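Local coordinates for REP-associated tyrosine transposase (PDB 4ER8), which binds repeated extragenic palindrome (REP) DNA hairpins and cleaves and recombines the mosaic elements that contain them, as a monomeric HUH transposase, at residues A[38-48]-A[72-83]. Sequence-based numbering, arbitrary orientation.
Sequences AIIKVKRDRPF and DFSSRWREIKKQ. With nucleotides of chain B.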
loop_
_atom_site.group_PDB
_atom_site.type_symbol
_atom_site.label_atom_id
_atom_site.label_comp_id
_atom_site.label_asym_id
_atom_site.label_seq_id
_atom_site.Cartn_x
_atom_site.Cartn_y
_atom_site.Cartn_z
ATOM N N ALA A 38 2.256 -11.257 -7.767
ATOM C CA ALA A 38 3.014 -10.175 -8.417
ATOM C C ALA A 38 4.038 -9.495 -7.527
ATOM O O ALA A 38 5.194 -9.297 -7.933
ATOM C CB ALA A 38 2.067 -9.139 -8.992
ATOM N N ILE A 39 3.619 -9.136 -6.320
ATOM C CA ILE A 39 4.505 -8.461 -5.367
ATOM C C ILE A 39 5.654 -9.382 -5.014
ATOM O O ILE A 39 6.806 -8.947 -4.929
ATOM C CB ILE A 39 3.768 -8.119 -4.071
ATOM C CG1 ILE A 39 2.628 -7.101 -4.325
ATOM C CG2 ILE A 39 4.754 -7.702 -2.980
ATOM C CD1 ILE A 39 1.515 -7.151 -3.272
ATOM N N ILE A 40 5.321 -10.659 -4.814
ATOM C CA ILE A 40 6.313 -11.721 -4.593
ATOM C C ILE A 40 7.389 -11.777 -5.692
ATOM O O ILE A 40 8.597 -11.734 -5.396
ATOM C CB ILE A 40 5.644 -13.104 -4.561
ATOM C CG1 ILE A 40 4.460 -13.167 -3.574
ATOM C CG2 ILE A 40 6.712 -14.182 -4.326
ATOM C CD1 ILE A 40 4.827 -12.823 -2.166
ATOM N N LYS A 41 6.944 -11.865 -6.951
ATOM C CA LYS A 41 7.865 -11.951 -8.094
ATOM C C LYS A 41 8.850 -10.788 -8.104
ATOM O O LYS A 41 10.044 -10.984 -8.326
ATOM C CB LYS A 41 7.095 -12.037 -9.425
ATOM C CG LYS A 41 7.958 -12.353 -10.674
ATOM C CD LYS A 41 7.656 -13.772 -11.237
ATOM C CE LYS A 41 7.683 -13.865 -12.804
ATOM N NZ LYS A 41 9.058 -13.950 -13.450
ATOM N N VAL A 42 8.336 -9.584 -7.840
ATOM C CA VAL A 42 9.128 -8.343 -7.898
ATOM C C VAL A 42 10.056 -8.222 -6.686
ATOM O O VAL A 42 11.225 -7.807 -6.805
ATOM C CB VAL A 42 8.208 -7.068 -8.056
ATOM C CG1 VAL A 42 9.051 -5.781 -8.226
ATOM C CG2 VAL A 42 7.276 -7.222 -9.248
ATOM N N LYS A 43 9.528 -8.605 -5.523
ATOM C CA LYS A 43 10.257 -8.499 -4.271
ATOM C C LYS A 43 11.522 -9.318 -4.356
ATOM O O LYS A 43 12.600 -8.831 -3.974
ATOM C CB LYS A 43 9.390 -8.952 -3.102
ATOM C CG LYS A 43 9.912 -8.524 -1.749
ATOM C CD LYS A 43 8.971 -8.968 -0.618
ATOM C CE LYS A 43 9.468 -8.522 0.767
ATOM N NZ LYS A 43 10.925 -8.814 0.962
ATOM N N ARG A 44 11.380 -10.543 -4.879
ATOM C CA ARG A 44 12.521 -11.443 -5.156
ATOM C C ARG A 44 13.627 -10.763 -5.998
ATOM O O ARG A 44 14.806 -10.769 -5.615
ATOM C CB ARG A 44 12.057 -12.753 -5.838
ATOM C CG ARG A 44 11.200 -13.732 -4.947
ATOM C CD ARG A 44 10.609 -14.973 -5.720
ATOM N NE ARG A 44 11.610 -15.649 -6.564
ATOM C CZ ARG A 44 11.653 -15.601 -7.903
ATOM N NH1 ARG A 44 10.728 -14.925 -8.590
ATOM N NH2 ARG A 44 12.623 -16.243 -8.564
ATOM N N ASP A 45 13.235 -10.143 -7.116
ATOM C CA ASP A 45 14.196 -9.559 -8.064
ATOM C C ASP A 45 14.819 -8.235 -7.597
ATOM O O ASP A 45 15.953 -7.895 -7.963
ATOM C CB ASP A 45 13.537 -9.436 -9.444
ATOM C CG ASP A 45 12.925 -10.775 -9.918
ATOM O OD1 ASP A 45 13.542 -11.839 -9.642
ATOM O OD2 ASP A 45 11.831 -10.781 -10.552
ATOM N N ARG A 46 14.074 -7.496 -6.780
ATOM C CA ARG A 46 14.539 -6.203 -6.279
ATOM C C ARG A 46 14.139 -6.143 -4.832
ATOM O O ARG A 46 13.071 -5.627 -4.513
ATOM C CB ARG A 46 13.903 -5.062 -7.061
ATOM C CG ARG A 46 14.180 -5.101 -8.572
ATOM C CD ARG A 46 13.394 -4.028 -9.304
ATOM N NE ARG A 46 13.499 -4.119 -10.757
ATOM C CZ ARG A 46 14.240 -3.309 -11.506
ATOM N NH1 ARG A 46 14.951 -2.334 -10.933
ATOM N NH2 ARG A 46 14.261 -3.471 -12.829
ATOM N N PRO A 47 14.969 -6.715 -3.941
ATOM C CA PRO A 47 14.561 -6.848 -2.525
ATOM C C PRO A 47 14.065 -5.549 -1.874
ATOM O O PRO A 47 14.595 -4.462 -2.139
ATOM C CB PRO A 47 15.844 -7.364 -1.819
ATOM C CG PRO A 47 16.950 -7.201 -2.815
ATOM C CD PRO A 47 16.293 -7.307 -4.184
ATOM N N PHE A 48 13.025 -5.665 -1.053
ATOM C CA PHE A 48 12.655 -4.575 -0.129
ATOM C C PHE A 48 11.947 -5.140 1.095
ATOM O O PHE A 48 11.559 -6.304 1.093
ATOM C CB PHE A 48 11.805 -3.487 -0.810
ATOM C CG PHE A 48 10.464 -3.970 -1.306
ATOM C CD1 PHE A 48 9.323 -3.760 -0.553
ATOM C CD2 PHE A 48 10.348 -4.601 -2.545
ATOM C CE1 PHE A 48 8.080 -4.173 -1.031
ATOM C CE2 PHE A 48 9.146 -5.026 -3.013
ATOM C CZ PHE A 48 7.990 -4.830 -2.264
ATOM N N ASP A 72 15.387 3.128 -5.341
ATOM C CA ASP A 72 14.574 2.976 -6.543
ATOM C C ASP A 72 13.240 2.298 -6.342
ATOM O O ASP A 72 13.021 1.184 -6.838
ATOM C CB ASP A 72 15.378 2.291 -7.638
ATOM C CG ASP A 72 14.614 2.179 -8.961
ATOM O OD1 ASP A 72 15.197 1.610 -9.930
ATOM O OD2 ASP A 72 13.428 2.619 -9.037
ATOM N N PHE A 73 12.322 2.974 -5.652
ATOM C CA PHE A 73 10.937 2.465 -5.581
ATOM C C PHE A 73 10.197 2.557 -6.924
ATOM O O PHE A 73 9.205 1.874 -7.131
ATOM C CB PHE A 73 10.140 3.184 -4.497
ATOM C CG PHE A 73 10.200 4.687 -4.602
ATOM C CD1 PHE A 73 9.349 5.375 -5.487
ATOM C CD2 PHE A 73 11.118 5.410 -3.837
ATOM C CE1 PHE A 73 9.414 6.742 -5.604
ATOM C CE2 PHE A 73 11.203 6.783 -3.960
ATOM C CZ PHE A 73 10.316 7.458 -4.839
ATOM N N SER A 74 10.686 3.397 -7.826
ATOM C CA SER A 74 10.018 3.604 -9.107
ATOM C C SER A 74 9.919 2.308 -9.898
ATOM O O SER A 74 8.805 1.802 -10.197
ATOM C CB SER A 74 10.713 4.695 -9.922
ATOM O OG SER A 74 10.421 5.988 -9.418
ATOM N N SER A 75 11.087 1.737 -10.176
ATOM C CA SER A 75 11.140 0.434 -10.854
ATOM C C SER A 75 10.242 -0.556 -10.173
ATOM O O SER A 75 9.417 -1.215 -10.815
ATOM C CB SER A 75 12.557 -0.069 -10.821
ATOM O OG SER A 75 13.380 0.878 -11.454
ATOM N N ARG A 76 10.391 -0.653 -8.854
ATOM C CA ARG A 76 9.667 -1.651 -8.126
ATOM C C ARG A 76 8.173 -1.519 -8.380
ATOM O O ARG A 76 7.520 -2.515 -8.620
ATOM C CB ARG A 76 10.042 -1.643 -6.643
ATOM C CG ARG A 76 11.531 -2.018 -6.386
ATOM C CD ARG A 76 11.888 -1.861 -4.911
ATOM N NE ARG A 76 13.191 -2.379 -4.502
ATOM C CZ ARG A 76 14.365 -1.745 -4.620
ATOM N NH1 ARG A 76 14.451 -0.557 -5.204
ATOM N NH2 ARG A 76 15.487 -2.305 -4.148
ATOM N N TRP A 77 7.635 -0.292 -8.385
ATOM C CA TRP A 77 6.213 -0.124 -8.587
ATOM C C TRP A 77 5.905 -0.393 -10.024
ATOM O O TRP A 77 4.799 -0.834 -10.364
ATOM C CB TRP A 77 5.752 1.288 -8.246
ATOM C CG TRP A 77 5.302 1.455 -6.838
ATOM C CD1 TRP A 77 5.752 2.370 -5.963
ATOM C CD2 TRP A 77 4.315 0.682 -6.143
ATOM N NE1 TRP A 77 5.129 2.218 -4.751
ATOM C CE2 TRP A 77 4.234 1.191 -4.837
ATOM C CE3 TRP A 77 3.505 -0.403 -6.495
ATOM C CZ2 TRP A 77 3.365 0.673 -3.874
ATOM C CZ3 TRP A 77 2.624 -0.914 -5.543
ATOM C CH2 TRP A 77 2.569 -0.376 -4.243
ATOM N N ARG A 78 6.857 -0.104 -10.893
ATOM C CA ARG A 78 6.545 -0.261 -12.300
ATOM C C ARG A 78 6.377 -1.732 -12.607
ATOM O O ARG A 78 5.414 -2.131 -13.283
ATOM C CB ARG A 78 7.576 0.365 -13.199
ATOM C CG ARG A 78 7.143 0.306 -14.623
ATOM C CD ARG A 78 8.278 0.043 -15.542
ATOM N NE ARG A 78 9.191 1.172 -15.776
ATOM C CZ ARG A 78 10.502 1.114 -15.565
ATOM N NH1 ARG A 78 11.074 -0.016 -15.083
ATOM N NH2 ARG A 78 11.244 2.173 -15.843
ATOM N N GLU A 79 7.265 -2.547 -12.053
ATOM C CA GLU A 79 7.130 -3.955 -12.284
ATOM C C GLU A 79 5.860 -4.484 -11.625
ATOM O O GLU A 79 5.090 -5.213 -12.258
ATOM C CB GLU A 79 8.388 -4.720 -11.861
ATOM C CG GLU A 79 9.690 -4.419 -12.688
ATOM C CD GLU A 79 9.522 -4.530 -14.231
ATOM O OE1 GLU A 79 8.615 -5.282 -14.723
ATOM O OE2 GLU A 79 10.319 -3.866 -14.948
ATOM N N ILE A 80 5.568 -4.080 -10.388
ATOM C CA ILE A 80 4.397 -4.663 -9.716
ATOM C C ILE A 80 3.124 -4.470 -10.503
ATOM O O ILE A 80 2.423 -5.428 -10.774
ATOM C CB ILE A 80 4.217 -4.168 -8.260
ATOM C CG1 ILE A 80 5.412 -4.575 -7.403
ATOM C CG2 ILE A 80 2.943 -4.722 -7.642
ATOM C CD1 ILE A 80 5.461 -3.848 -6.125
ATOM N N LYS A 81 2.816 -3.234 -10.870
ATOM C CA LYS A 81 1.567 -2.934 -11.595
ATOM C C LYS A 81 1.639 -3.657 -12.896
ATOM O O LYS A 81 0.619 -4.070 -13.409
ATOM C CB LYS A 81 1.400 -1.442 -11.878
ATOM C CG LYS A 81 1.211 -0.576 -10.654
ATOM C CD LYS A 81 1.483 0.888 -10.929
ATOM C CE LYS A 81 0.244 1.699 -10.824
ATOM N NZ LYS A 81 0.515 3.119 -11.198
ATOM N N LYS A 82 2.852 -3.833 -13.423
ATOM C CA LYS A 82 2.999 -4.550 -14.704
ATOM C C LYS A 82 2.628 -6.029 -14.582
ATOM O O LYS A 82 1.718 -6.476 -15.281
ATOM C CB LYS A 82 4.392 -4.392 -15.283
ATOM C CG LYS A 82 4.543 -4.905 -16.707
ATOM C CD LYS A 82 5.696 -4.206 -17.450
ATOM C CE LYS A 82 7.065 -4.645 -16.956
ATOM N NZ LYS A 82 8.173 -3.725 -17.437
ATOM N N GLN A 83 3.296 -6.774 -13.688
ATOM C CA GLN A 83 2.947 -8.192 -13.473
ATOM C C GLN A 83 1.466 -8.353 -13.300
ATOM O O GLN A 83 0.846 -9.137 -13.977
ATOM C CB GLN A 83 3.606 -8.804 -12.242
ATOM C CG GLN A 83 5.109 -8.758 -12.205
ATOM C CD GLN A 83 5.789 -9.654 -13.227
ATOM O OE1 GLN A 83 6.722 -9.207 -13.900
ATOM N NE2 GLN A 83 5.357 -10.924 -13.329
ATOM P P DT B 29 0.450 -1.186 -16.779
ATOM O OP1 DT B 29 0.303 -2.036 -15.564
ATOM O OP2 DT B 29 -0.711 -0.498 -17.388
ATOM O "O5'" DT B 29 1.691 -0.170 -16.620
ATOM C "C5'" DT B 29 2.764 -0.620 -15.776
ATOM C "C4'" DT B 29 3.715 0.504 -15.409
ATOM O "O4'" DT B 29 4.463 0.799 -16.580
ATOM C "C3'" DT B 29 3.071 1.826 -14.992
ATOM O "O3'" DT B 29 3.513 2.176 -13.667
ATOM C "C2'" DT B 29 3.455 2.812 -16.090
ATOM C "C1'" DT B 29 4.704 2.173 -16.663
ATOM N N1 DT B 29 4.893 2.464 -18.112
ATOM C C2 DT B 29 6.163 2.716 -18.560
ATOM O O2 DT B 29 7.116 2.709 -17.829
ATOM N N3 DT B 29 6.285 2.980 -19.895
ATOM C C4 DT B 29 5.228 3.012 -20.785
ATOM O O4 DT B 29 5.365 3.257 -21.957
ATOM C C5 DT B 29 3.936 2.748 -20.263
ATOM C C7 DT B 29 2.786 2.801 -21.205
ATOM C C6 DT B 29 3.808 2.477 -18.958
ATOM P P DC B 30 3.321 3.640 -13.067
ATOM O OP1 DC B 30 2.985 3.510 -11.640
ATOM O OP2 DC B 30 2.434 4.458 -13.939
ATOM O "O5'" DC B 30 4.813 4.228 -13.256
ATOM C "C5'" DC B 30 5.882 3.634 -12.583
ATOM C "C4'" DC B 30 7.210 4.312 -12.901
ATOM O "O4'" DC B 30 7.494 4.128 -14.290
ATOM C "C3'" DC B 30 7.291 5.804 -12.713
ATOM O "O3'" DC B 30 7.773 6.018 -11.427
ATOM C "C2'" DC B 30 8.325 6.243 -13.729
ATOM C "C1'" DC B 30 8.171 5.236 -14.847
ATOM N N1 DC B 30 7.358 5.648 -16.056
ATOM C C2 DC B 30 7.951 6.268 -17.133
ATOM O O2 DC B 30 9.144 6.518 -17.046
ATOM N N3 DC B 30 7.209 6.609 -18.237
ATOM C C4 DC B 30 5.897 6.337 -18.266
ATOM N N4 DC B 30 5.199 6.663 -19.341
ATOM C C5 DC B 30 5.252 5.688 -17.179
ATOM C C6 DC B 30 6.021 5.358 -16.118
ATOM P P DC B 27 6.816 -1.529 -26.497
ATOM O OP1 DC B 27 6.312 -1.704 -27.878
ATOM O OP2 DC B 27 6.706 -0.203 -25.808
ATOM O "O5'" DC B 27 6.109 -2.647 -25.589
ATOM C "C5'" DC B 27 5.118 -3.465 -26.138
ATOM C "C4'" DC B 27 4.530 -4.319 -25.041
ATOM O "O4'" DC B 27 5.613 -4.928 -24.294
ATOM C "C3'" DC B 27 3.714 -3.557 -24.021
ATOM O "O3'" DC B 27 2.724 -4.379 -23.672
ATOM C "C2'" DC B 27 4.571 -3.461 -22.779
ATOM C "C1'" DC B 27 5.519 -4.634 -22.932
ATOM N N1 DC B 27 6.852 -4.267 -22.431
ATOM C C2 DC B 27 7.080 -4.544 -21.084
ATOM O O2 DC B 27 6.160 -5.081 -20.431
ATOM N N3 DC B 27 8.293 -4.237 -20.536
ATOM C C4 DC B 27 9.228 -3.650 -21.274
ATOM N N4 DC B 27 10.368 -3.368 -20.635
ATOM C C5 DC B 27 9.020 -3.353 -22.666
ATOM C C6 DC B 27 7.816 -3.670 -23.202
#
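Arg76 NE donates to Arg46 O at 3.3 Å, and more weakly to Pro47 O. Arg46 O is met from above its carbonyl plane, at a C=O...N angle of 113°. The bonds join the N-terminal end of helix 73-83 to the exit of helix 38-45. These two helices of the HUH nuclease domain run roughly antiparallel, at 147°, and strands 49-55 and 59-65 of the central sheet lie between them in sequence. The Arg76 guanidinium takes Arg46 CB over one face and forms a salt bridge with Asp70. A leucine in place of Arg76 would probably leave the carbonyls of Arg46 and Pro47 without this donor and Asp70 without this charge partner. The Arg46 side chain crosses that of Arg76 obliquely. Ser75 CB sits over one face of its guanidinium, 3.3 Å from Arg46 NH1, while Arg46 NH2 reaches a DNA phosphate. Helix 73-83 also meets the bound DNA through Arg78 NE, which donates to O2 of DT29 of chain B. Further along, Val42 packs between the helices. With Val42 CG1 anti to the backbone N (chi1 -176°), that methyl faces Arg76 O, and Val42 CG2 lies 3.7 Å from Ile80 CG1. Ala38 CB meets Gln83 CB at 3.6 Å.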